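Local coordinates for putative ABC transporter, ATP-binding protein ComA (Streptococcus mutans, PDB 3K8U) that is a putative ABC transporter protein that carries a domain of the peptidase C39 family, a member of the papain-like clan CA, at residues 13-18 with 44-49; 63-68 with 136-141; 80-85 with 101-106. All coordinates share one frame; numbering follows the deposited sequence.

Interaction 1 of 3, residues 13-18 with 44-49; sequences DTRDCG and TNKQGT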
loop_
_atom_site.group_PDB
_atom_site.type_symbol
_atom_site.label_atom_id
_atom_site.label_comp_id
_atom_site.label_asym_id
_atom_site.label_seq_id
_atom_site.Cartn_x
_atom_site.Cartn_y
_atom_site.Cartn_z
ATOM N N ASP A 13 -5.577 -11.103 9.904
ATOM C CA ASP A 13 -6.679 -10.427 10.595
ATOM C C ASP A 13 -7.245 -9.397 9.611
ATOM O O ASP A 13 -6.488 -8.732 8.906
ATOM C CB ASP A 13 -6.181 -9.701 11.852
ATOM C CG ASP A 13 -5.907 -10.642 13.014
ATOM O OD1 ASP A 13 -6.571 -11.698 13.112
ATOM O OD2 ASP A 13 -5.038 -10.310 13.851
ATOM N N THR A 14 -8.570 -9.256 9.577
ATOM C CA THR A 14 -9.219 -8.323 8.652
ATOM C C THR A 14 -8.858 -6.849 8.833
ATOM O O THR A 14 -8.950 -6.065 7.889
ATOM C CB THR A 14 -10.763 -8.479 8.684
ATOM O OG1 THR A 14 -11.248 -8.245 10.012
ATOM C CG2 THR A 14 -11.161 -9.883 8.247
ATOM N N ARG A 15 -8.408 -6.481 10.028
ATOM C CA ARG A 15 -8.042 -5.096 10.323
ATOM C C ARG A 15 -6.596 -4.749 9.957
ATOM O O ARG A 15 -6.202 -3.590 10.046
ATOM C CB ARG A 15 -8.228 -4.824 11.821
ATOM C CG ARG A 15 -7.130 -5.452 12.699
ATOM C CD ARG A 15 -7.340 -5.180 14.183
ATOM N NE ARG A 15 -8.507 -5.880 14.711
ATOM C CZ ARG A 15 -8.998 -5.708 15.936
ATOM N NH1 ARG A 15 -8.428 -4.853 16.775
ATOM N NH2 ARG A 15 -10.067 -6.390 16.322
ATOM N N ASP A 16 -5.828 -5.740 9.511
ATOM C CA ASP A 16 -4.406 -5.544 9.218
ATOM C C ASP A 16 -3.927 -5.161 7.823
ATOM O O ASP A 16 -2.747 -5.337 7.522
ATOM C CB ASP A 16 -3.611 -6.771 9.686
ATOM C CG ASP A 16 -3.582 -6.914 11.197
ATOM O OD1 ASP A 16 -3.687 -5.891 11.902
ATOM O OD2 ASP A 16 -3.433 -8.054 11.679
ATOM N N CYS A 17 -4.792 -4.600 6.982
ATOM C CA CYS A 17 -4.343 -4.230 5.641
ATOM C C CYS A 17 -3.261 -3.147 5.672
ATOM O O CYS A 17 -2.308 -3.200 4.892
ATOM C CB CYS A 17 -5.509 -3.780 4.761
ATOM S SG CYS A 17 -5.074 -3.794 3.008
ATOM N N GLY A 18 -3.411 -2.182 6.579
ATOM C CA GLY A 18 -2.440 -1.104 6.714
ATOM C C GLY A 18 -1.078 -1.642 7.119
ATOM O O GLY A 18 -0.063 -1.335 6.481
ATOM N N THR A 44 -3.373 0.929 14.705
ATOM C CA THR A 44 -4.446 0.200 14.035
ATOM C C THR A 44 -5.475 -0.331 15.031
ATOM O O THR A 44 -5.115 -0.951 16.030
ATOM C CB THR A 44 -3.873 -0.989 13.232
ATOM O OG1 THR A 44 -2.980 -0.498 12.228
ATOM C CG2 THR A 44 -4.983 -1.790 12.569
ATOM N N ASN A 45 -6.749 -0.066 14.762
ATOM C CA ASN A 45 -7.830 -0.534 15.625
ATOM C C ASN A 45 -8.757 -1.483 14.865
ATOM O O ASN A 45 -8.408 -1.960 13.783
ATOM C CB ASN A 45 -8.615 0.650 16.217
ATOM C CG ASN A 45 -9.176 1.587 15.155
ATOM O OD1 ASN A 45 -9.549 1.164 14.061
ATOM N ND2 ASN A 45 -9.254 2.871 15.488
ATOM N N LYS A 46 -9.930 -1.754 15.435
ATOM C CA LYS A 46 -10.916 -2.645 14.822
ATOM C C LYS A 46 -11.286 -2.221 13.398
ATOM O O LYS A 46 -11.422 -3.064 12.508
ATOM C CB LYS A 46 -12.182 -2.707 15.685
ATOM C CG LYS A 46 -13.308 -3.546 15.090
ATOM C CD LYS A 46 -14.594 -3.409 15.893
ATOM C CE LYS A 46 -15.771 -4.062 15.177
ATOM N NZ LYS A 46 -15.588 -5.530 14.987
ATOM N N GLN A 47 -11.447 -0.915 13.193
ATOM C CA GLN A 47 -11.800 -0.371 11.882
ATOM C C GLN A 47 -10.646 -0.416 10.877
ATOM O O GLN A 47 -10.862 -0.280 9.671
ATOM C CB GLN A 47 -12.303 1.068 12.022
ATOM C CG GLN A 47 -13.590 1.203 12.818
ATOM C CD GLN A 47 -14.061 2.640 12.915
ATOM O OE1 GLN A 47 -14.653 3.177 11.978
ATOM N NE2 GLN A 47 -13.794 3.275 14.052
ATOM N N GLY A 48 -9.424 -0.591 11.377
ATOM C CA GLY A 48 -8.270 -0.652 10.500
ATOM C C GLY A 48 -7.241 0.435 10.741
ATOM O O GLY A 48 -7.104 0.945 11.856
ATOM N N THR A 49 -6.502 0.779 9.691
ATOM C CA THR A 49 -5.466 1.800 9.782
ATOM C C THR A 49 -5.822 2.995 8.915
ATOM O O THR A 49 -6.326 2.838 7.802
ATOM C CB THR A 49 -4.101 1.262 9.298
ATOM O OG1 THR A 49 -3.894 -0.056 9.814
ATOM C CG2 THR A 49 -2.967 2.167 9.769
HETATM O O HOH W 1 -5.609 -1.670 8.259
HETATM O O HOH W 2 -5.799 -3.565 16.863
#
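Arg15 and Thr49 meet through a single water whose oxygen is gripped by three groups, a compact example of a loop and a helix start joined by solvent to a second loop where no direct hydrogen bond crosses. The water donates to Arg15 O at 2.7 Å and accepts the N-H of Gly18, in the first turn of helix 17-28. Its third partner is Thr49 OG1, 2.8 Å away. That hydroxyl has a second hydrogen bond, a short one of 2.6 Å between Thr49 OG1 and Thr44 OG1, and Thr44 OG1 in turn bonds to Ser42, so a chain of polar groups runs from the helix start into the loop.

The methyl branch of Thr44 is turned to the other segment, with Thr44 CG2 lying 3.3 Å from Arg15 O. The Arg15 side chain bends at chi3 (68°) and folds along the type I turn of Asn45 to Gly48. Arg15 CD passes 3.4 Å from Asn45 O, and the Arg15 guanidinium then lays one face over the backbone of Lys46, whose CA sits 3.8 Å above the middle of that plane. A second water lies at the guanidinium edge, in plane; it accepts from Arg15 NH1 at 2.9 Å and donates to Thr44 O, which would limit rotation of the planar group.

Within this papain-like C39 peptidase domain, helix 17-28, which opens with Cys17, is thus joined to the loop between helices 35-41 and 51-60. Thr44 and Thr49 both touch Pro19, Asp16 forms a salt bridge with Arg39 of helix 35-41, and Thr49 O accepts from Tyr97 of strand 93-104.

Interaction 2 of 3, residues 63-68 with 136-141; sequences FETRSI and IFLAPQ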
loop_
_atom_site.group_PDB
_atom_site.type_symbol
_atom_site.label_atom_id
_atom_site.label_comp_id
_atom_site.label_asym_id
_atom_site.label_seq_id
_atom_site.Cartn_x
_atom_site.Cartn_y
_atom_site.Cartn_z
ATOM N N PHE A 63 11.659 6.117 7.684
ATOM C CA PHE A 63 11.377 6.345 6.271
ATOM C C PHE A 63 10.904 7.767 6.026
ATOM O O PHE A 63 10.193 8.346 6.848
ATOM C CB PHE A 63 10.292 5.385 5.763
ATOM C CG PHE A 63 10.764 3.977 5.555
ATOM C CD1 PHE A 63 11.414 3.616 4.381
ATOM C CD2 PHE A 63 10.548 3.008 6.527
ATOM C CE1 PHE A 63 11.841 2.306 4.177
ATOM C CE2 PHE A 63 10.971 1.698 6.333
ATOM C CZ PHE A 63 11.619 1.346 5.157
ATOM N N GLU A 64 11.339 8.340 4.910
ATOM C CA GLU A 64 10.910 9.673 4.516
ATOM C C GLU A 64 9.580 9.390 3.816
ATOM O O GLU A 64 9.514 8.534 2.934
ATOM C CB GLU A 64 11.908 10.289 3.537
ATOM C CG GLU A 64 11.574 11.715 3.135
ATOM C CD GLU A 64 12.616 12.326 2.218
ATOM O OE1 GLU A 64 12.318 12.515 1.018
ATOM O OE2 GLU A 64 13.731 12.620 2.699
ATOM N N THR A 65 8.521 10.076 4.229
ATOM C CA THR A 65 7.206 9.825 3.652
ATOM C C THR A 65 6.523 11.051 3.073
ATOM O O THR A 65 6.789 12.180 3.479
ATOM C CB THR A 65 6.241 9.246 4.712
ATOM O OG1 THR A 65 5.839 10.290 5.610
ATOM C CG2 THR A 65 6.916 8.150 5.516
ATOM N N ARG A 66 5.625 10.804 2.125
ATOM C CA ARG A 66 4.831 11.858 1.511
ATOM C C ARG A 66 3.513 11.257 1.039
ATOM O O ARG A 66 3.477 10.127 0.547
ATOM C CB ARG A 66 5.574 12.552 0.361
ATOM C CG ARG A 66 5.771 11.746 -0.908
ATOM C CD ARG A 66 6.540 12.582 -1.932
ATOM N NE ARG A 66 6.664 11.920 -3.228
ATOM C CZ ARG A 66 7.646 11.089 -3.562
ATOM N NH1 ARG A 66 8.614 10.806 -2.698
ATOM N NH2 ARG A 66 7.647 10.521 -4.761
ATOM N N SER A 67 2.428 11.986 1.287
ATOM C CA SER A 67 1.089 11.564 0.896
ATOM C C SER A 67 0.567 12.575 -0.114
ATOM O O SER A 67 0.581 13.782 0.136
ATOM C CB SER A 67 0.167 11.514 2.115
ATOM O OG SER A 67 0.672 10.610 3.078
ATOM N N ILE A 68 0.128 12.083 -1.264
ATOM C CA ILE A 68 -0.366 12.959 -2.313
ATOM C C ILE A 68 -1.695 12.480 -2.868
ATOM O O ILE A 68 -2.080 11.322 -2.682
ATOM C CB ILE A 68 0.632 13.028 -3.498
ATOM C CG1 ILE A 68 0.844 11.630 -4.080
ATOM C CG2 ILE A 68 1.967 13.617 -3.039
ATOM C CD1 ILE A 68 1.188 11.614 -5.550
ATOM N N ILE A 136 0.778 6.990 -1.081
ATOM C CA ILE A 136 1.775 7.230 -0.048
ATOM C C ILE A 136 3.096 6.662 -0.535
ATOM O O ILE A 136 3.199 5.470 -0.839
ATOM C CB ILE A 136 1.375 6.571 1.299
ATOM C CG1 ILE A 136 0.038 7.143 1.781
ATOM C CG2 ILE A 136 2.464 6.816 2.360
ATOM C CD1 ILE A 136 -0.585 6.386 2.939
ATOM N N PHE A 137 4.090 7.540 -0.644
ATOM C CA PHE A 137 5.428 7.173 -1.089
ATOM C C PHE A 137 6.385 7.159 0.098
ATOM O O PHE A 137 6.365 8.069 0.932
ATOM C CB PHE A 137 5.924 8.166 -2.149
ATOM C CG PHE A 137 5.185 8.078 -3.460
ATOM C CD1 PHE A 137 5.708 7.340 -4.517
ATOM C CD2 PHE A 137 3.957 8.708 -3.628
ATOM C CE1 PHE A 137 5.019 7.226 -5.720
ATOM C CE2 PHE A 137 3.258 8.601 -4.828
ATOM C CZ PHE A 137 3.788 7.855 -5.876
ATOM N N LEU A 138 7.209 6.116 0.177
ATOM C CA LEU A 138 8.176 5.975 1.262
ATOM C C LEU A 138 9.581 5.805 0.695
ATOM O O LEU A 138 9.765 5.207 -0.364
ATOM C CB LEU A 138 7.847 4.757 2.128
ATOM C CG LEU A 138 6.409 4.514 2.586
ATOM C CD1 LEU A 138 6.369 3.264 3.443
ATOM C CD2 LEU A 138 5.878 5.702 3.358
ATOM N N ALA A 139 10.569 6.309 1.425
ATOM C CA ALA A 139 11.963 6.207 1.005
ATOM C C ALA A 139 12.882 6.230 2.219
ATOM O O ALA A 139 12.660 6.993 3.158
ATOM C CB ALA A 139 12.309 7.352 0.062
ATOM N N PRO A 140 13.906 5.359 2.236
ATOM C CA PRO A 140 14.854 5.302 3.355
ATOM C C PRO A 140 15.633 6.610 3.454
ATOM O O PRO A 140 16.200 7.075 2.462
ATOM C CB PRO A 140 15.772 4.144 2.963
ATOM C CG PRO A 140 14.881 3.262 2.150
ATOM C CD PRO A 140 14.162 4.265 1.283
ATOM N N GLN A 141 15.629 7.220 4.635
ATOM C CA GLN A 141 16.346 8.476 4.846
ATOM C C GLN A 141 17.769 8.251 5.356
ATOM O O GLN A 141 17.990 7.265 6.098
ATOM C CB GLN A 141 15.570 9.388 5.804
ATOM C CG GLN A 141 15.357 8.819 7.202
ATOM C CD GLN A 141 14.567 9.746 8.113
ATOM O OE1 GLN A 141 14.534 9.554 9.330
ATOM N NE2 GLN A 141 13.921 10.753 7.529
#
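Arg66 and Phe137 form a hydrogen-bonded pair in an antiparallel beta ladder, where strand 63-69, at one margin of the sheet, runs against strand 134-140. Their side chains show how an edge strand can lay a long arginine across its neighbour. With chi1 at 71°, Arg66 CG leaves CB between the backbone N and the carbonyl carbon, and comes 3.8 Å from Phe137 CB. From there the chain runs extended to NE, which lies near Phe137 CB and CG. Arg66 CZ sits 3.7 Å from Phe137 CB, placing that carbon over the centre of the guanidinium, and NH1 stays near the same atom. Arg66 NH2 lies over the ring, 3.7 Å from both Phe137 CG and CD1. The result is an offset cation-pi stack with planes only 5° apart; Phe84 also stacks with this phenylalanine.

In the backbone, Arg66 O accepts from Phe137 N at 2.9 Å, and Arg66 N donates to Phe137 O. Glu64 and Ala139 repeat the pair of hydrogen bonds, the shortest being Glu64 N to Ala139 O, 2.6 Å. On the opposite face Thr65, Ser67 and Leu138 touch helix 51-60, Leu138 also helix 17-28; there Thr65 CG2 presses against Leu138 CD2 at 3.4 Å, closer than usual for two methyls.

Interaction 3 of 3, residues 80-85 with 101-106; sequences LTYPFI and YGSQNN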
loop_
_atom_site.group_PDB
_atom_site.type_symbol
_atom_site.label_atom_id
_atom_site.label_comp_id
_atom_site.label_asym_id
_atom_site.label_seq_id
_atom_site.Cartn_x
_atom_site.Cartn_y
_atom_site.Cartn_z
ATOM N N LEU A 80 8.488 7.531 -12.422
ATOM C CA LEU A 80 7.759 7.144 -11.216
ATOM C C LEU A 80 8.523 6.076 -10.431
ATOM O O LEU A 80 9.032 5.117 -11.010
ATOM C CB LEU A 80 6.364 6.626 -11.581
ATOM C CG LEU A 80 5.414 6.292 -10.428
ATOM C CD1 LEU A 80 5.199 7.514 -9.555
ATOM C CD2 LEU A 80 4.089 5.797 -10.984
ATOM N N THR A 81 8.639 6.272 -9.123
ATOM C CA THR A 81 9.347 5.316 -8.281
ATOM C C THR A 81 8.395 4.335 -7.622
ATOM O O THR A 81 7.467 4.731 -6.915
ATOM C CB THR A 81 10.170 6.013 -7.179
ATOM O OG1 THR A 81 9.302 6.800 -6.354
ATOM C CG2 THR A 81 11.245 6.900 -7.791
ATOM N N TYR A 82 8.622 3.055 -7.891
ATOM C CA TYR A 82 7.829 1.974 -7.320
ATOM C C TYR A 82 8.705 1.301 -6.269
ATOM O O TYR A 82 9.933 1.363 -6.347
ATOM C CB TYR A 82 7.462 0.953 -8.398
ATOM C CG TYR A 82 6.546 1.464 -9.484
ATOM C CD1 TYR A 82 5.163 1.500 -9.296
ATOM C CD2 TYR A 82 7.054 1.870 -10.717
ATOM C CE1 TYR A 82 4.308 1.922 -10.315
ATOM C CE2 TYR A 82 6.208 2.295 -11.742
ATOM C CZ TYR A 82 4.841 2.316 -11.534
ATOM O OH TYR A 82 4.005 2.717 -12.548
ATOM N N PRO A 83 8.092 0.657 -5.264
ATOM C CA PRO A 83 6.645 0.536 -5.074
ATOM C C PRO A 83 6.111 1.635 -4.161
ATOM O O PRO A 83 6.883 2.377 -3.548
ATOM C CB PRO A 83 6.530 -0.825 -4.395
ATOM C CG PRO A 83 7.703 -0.788 -3.447
ATOM C CD PRO A 83 8.821 -0.192 -4.298
ATOM N N PHE A 84 4.791 1.781 -4.126
ATOM C CA PHE A 84 4.162 2.750 -3.237
ATOM C C PHE A 84 2.803 2.232 -2.782
ATOM O O PHE A 84 2.327 1.202 -3.266
ATOM C CB PHE A 84 4.090 4.158 -3.849
ATOM C CG PHE A 84 3.337 4.239 -5.140
ATOM C CD1 PHE A 84 1.988 4.584 -5.153
ATOM C CD2 PHE A 84 3.984 4.013 -6.351
ATOM C CE1 PHE A 84 1.298 4.706 -6.352
ATOM C CE2 PHE A 84 3.304 4.132 -7.557
ATOM C CZ PHE A 84 1.959 4.478 -7.559
ATOM N N ILE A 85 2.198 2.927 -1.827
ATOM C CA ILE A 85 0.917 2.516 -1.263
ATOM C C ILE A 85 -0.248 3.366 -1.757
ATOM O O ILE A 85 -0.098 4.567 -1.945
ATOM C CB ILE A 85 0.990 2.595 0.277
ATOM C CG1 ILE A 85 2.075 1.639 0.788
ATOM C CG2 ILE A 85 -0.366 2.281 0.912
ATOM C CD1 ILE A 85 2.487 1.882 2.228
ATOM N N TYR A 101 3.355 -2.070 -7.592
ATOM C CA TYR A 101 4.705 -2.463 -7.997
ATOM C C TYR A 101 5.141 -1.977 -9.367
ATOM O O TYR A 101 6.336 -1.838 -9.625
ATOM C CB TYR A 101 4.829 -3.983 -7.965
ATOM C CG TYR A 101 4.554 -4.591 -6.616
ATOM C CD1 TYR A 101 5.490 -4.506 -5.586
ATOM C CD2 TYR A 101 3.355 -5.253 -6.370
ATOM C CE1 TYR A 101 5.233 -5.069 -4.339
ATOM C CE2 TYR A 101 3.089 -5.815 -5.136
ATOM C CZ TYR A 101 4.026 -5.721 -4.126
ATOM O OH TYR A 101 3.738 -6.266 -2.900
ATOM N N GLY A 102 4.180 -1.766 -10.257
ATOM C CA GLY A 102 4.522 -1.309 -11.589
ATOM C C GLY A 102 3.330 -1.271 -12.511
ATOM O O GLY A 102 2.186 -1.427 -12.081
ATOM N N SER A 103 3.604 -1.035 -13.790
ATOM C CA SER A 103 2.564 -0.977 -14.802
ATOM C C SER A 103 3.071 -1.592 -16.097
ATOM O O SER A 103 4.239 -1.426 -16.459
ATOM C CB SER A 103 2.140 0.472 -15.053
ATOM O OG SER A 103 3.216 1.244 -15.557
ATOM N N GLN A 104 2.198 -2.328 -16.772
ATOM C CA GLN A 104 2.537 -2.961 -18.038
ATOM C C GLN A 104 1.285 -3.012 -18.902
ATOM O O GLN A 104 0.301 -3.666 -18.545
ATOM C CB GLN A 104 3.095 -4.371 -17.821
ATOM C CG GLN A 104 3.735 -4.969 -19.071
ATOM C CD GLN A 104 4.359 -6.333 -18.829
ATOM O OE1 GLN A 104 4.104 -7.284 -19.572
ATOM N NE2 GLN A 104 5.185 -6.434 -17.792
ATOM N N ASN A 105 1.331 -2.292 -20.023
ATOM C CA ASN A 105 0.226 -2.205 -20.977
ATOM C C ASN A 105 -0.917 -1.377 -20.387
ATOM O O ASN A 105 -0.715 -0.232 -19.973
ATOM C CB ASN A 105 -0.264 -3.607 -21.377
ATOM C CG ASN A 105 0.853 -4.488 -21.908
ATOM O OD1 ASN A 105 1.170 -5.525 -21.322
ATOM N ND2 ASN A 105 1.458 -4.077 -23.018
ATOM N N ASN A 106 -2.114 -1.952 -20.370
ATOM C CA ASN A 106 -3.289 -1.290 -19.818
ATOM C C ASN A 106 -3.556 -1.880 -18.428
ATOM O O ASN A 106 -4.688 -1.868 -17.937
ATOM C CB ASN A 106 -4.490 -1.515 -20.746
ATOM C CG ASN A 106 -5.716 -0.720 -20.334
ATOM O OD1 ASN A 106 -5.632 0.474 -20.040
ATOM N ND2 ASN A 106 -6.866 -1.384 -20.313
#
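Pro83 and Tyr101 bring their CA atoms to 4.6 Å at the open end of the beta hairpin formed by strands 84-90 and 93-104. Two backbone irregularities meet here. The peptide bond before Pro83 is cis, and Tyr101 and Gly102 together face Ile109 of the next strand, a classic beta bulge. Beyond this point the segments separate, and the Tyr82 side chain spans the gap to the bulged strand.

Tyr82 CG stands beside its own backbone N (chi1 -66°), which directs the ring along that strand. Tyr82 CB lies 3.3 Å from Tyr101 O, and further out Gly102 presents its C-H to the ring: Gly102 CA is 3.6 Å from the Tyr82 centroid and 15° off the normal, a CH-pi contact over the face. Leu80 CG lies over the rim of the opposite face. At the far end of the side chain, Tyr82 OH has a weak and unsettled bond with the hydroxyl of Ser103, the distance from Tyr82 OH to Ser103 OG being 3.4 Å.

The Tyr101 side chain leaves the backbone away from 80-85, and its OH bonds to Lys7 O; even so, Tyr101 CD1 touches Pro83 CB at 4.0 Å.

From the N terminus, the chain first closes interaction 1, joining the ends of 25 mostly helical residues with the segment just before helix 51-60. Only after it is complete does interaction 2 open, on strand 63-69; this closes much later, at the last strand, around 67 residues. Interaction 3 is nested inside that larger loop, at the open end of the hairpin of strands 84-90 and 93-104. Interactions 2 and 3 touch, because strand 134-140 lies between strands 63-69 and 84-90: Ile136 N probably bonds to Ile85 O. Interaction 1, which ties the start of helix 17-28 to the loop between helices 35-41 and 51-60, lies across the chain's centre from interaction 3, their centres about 24 Å apart.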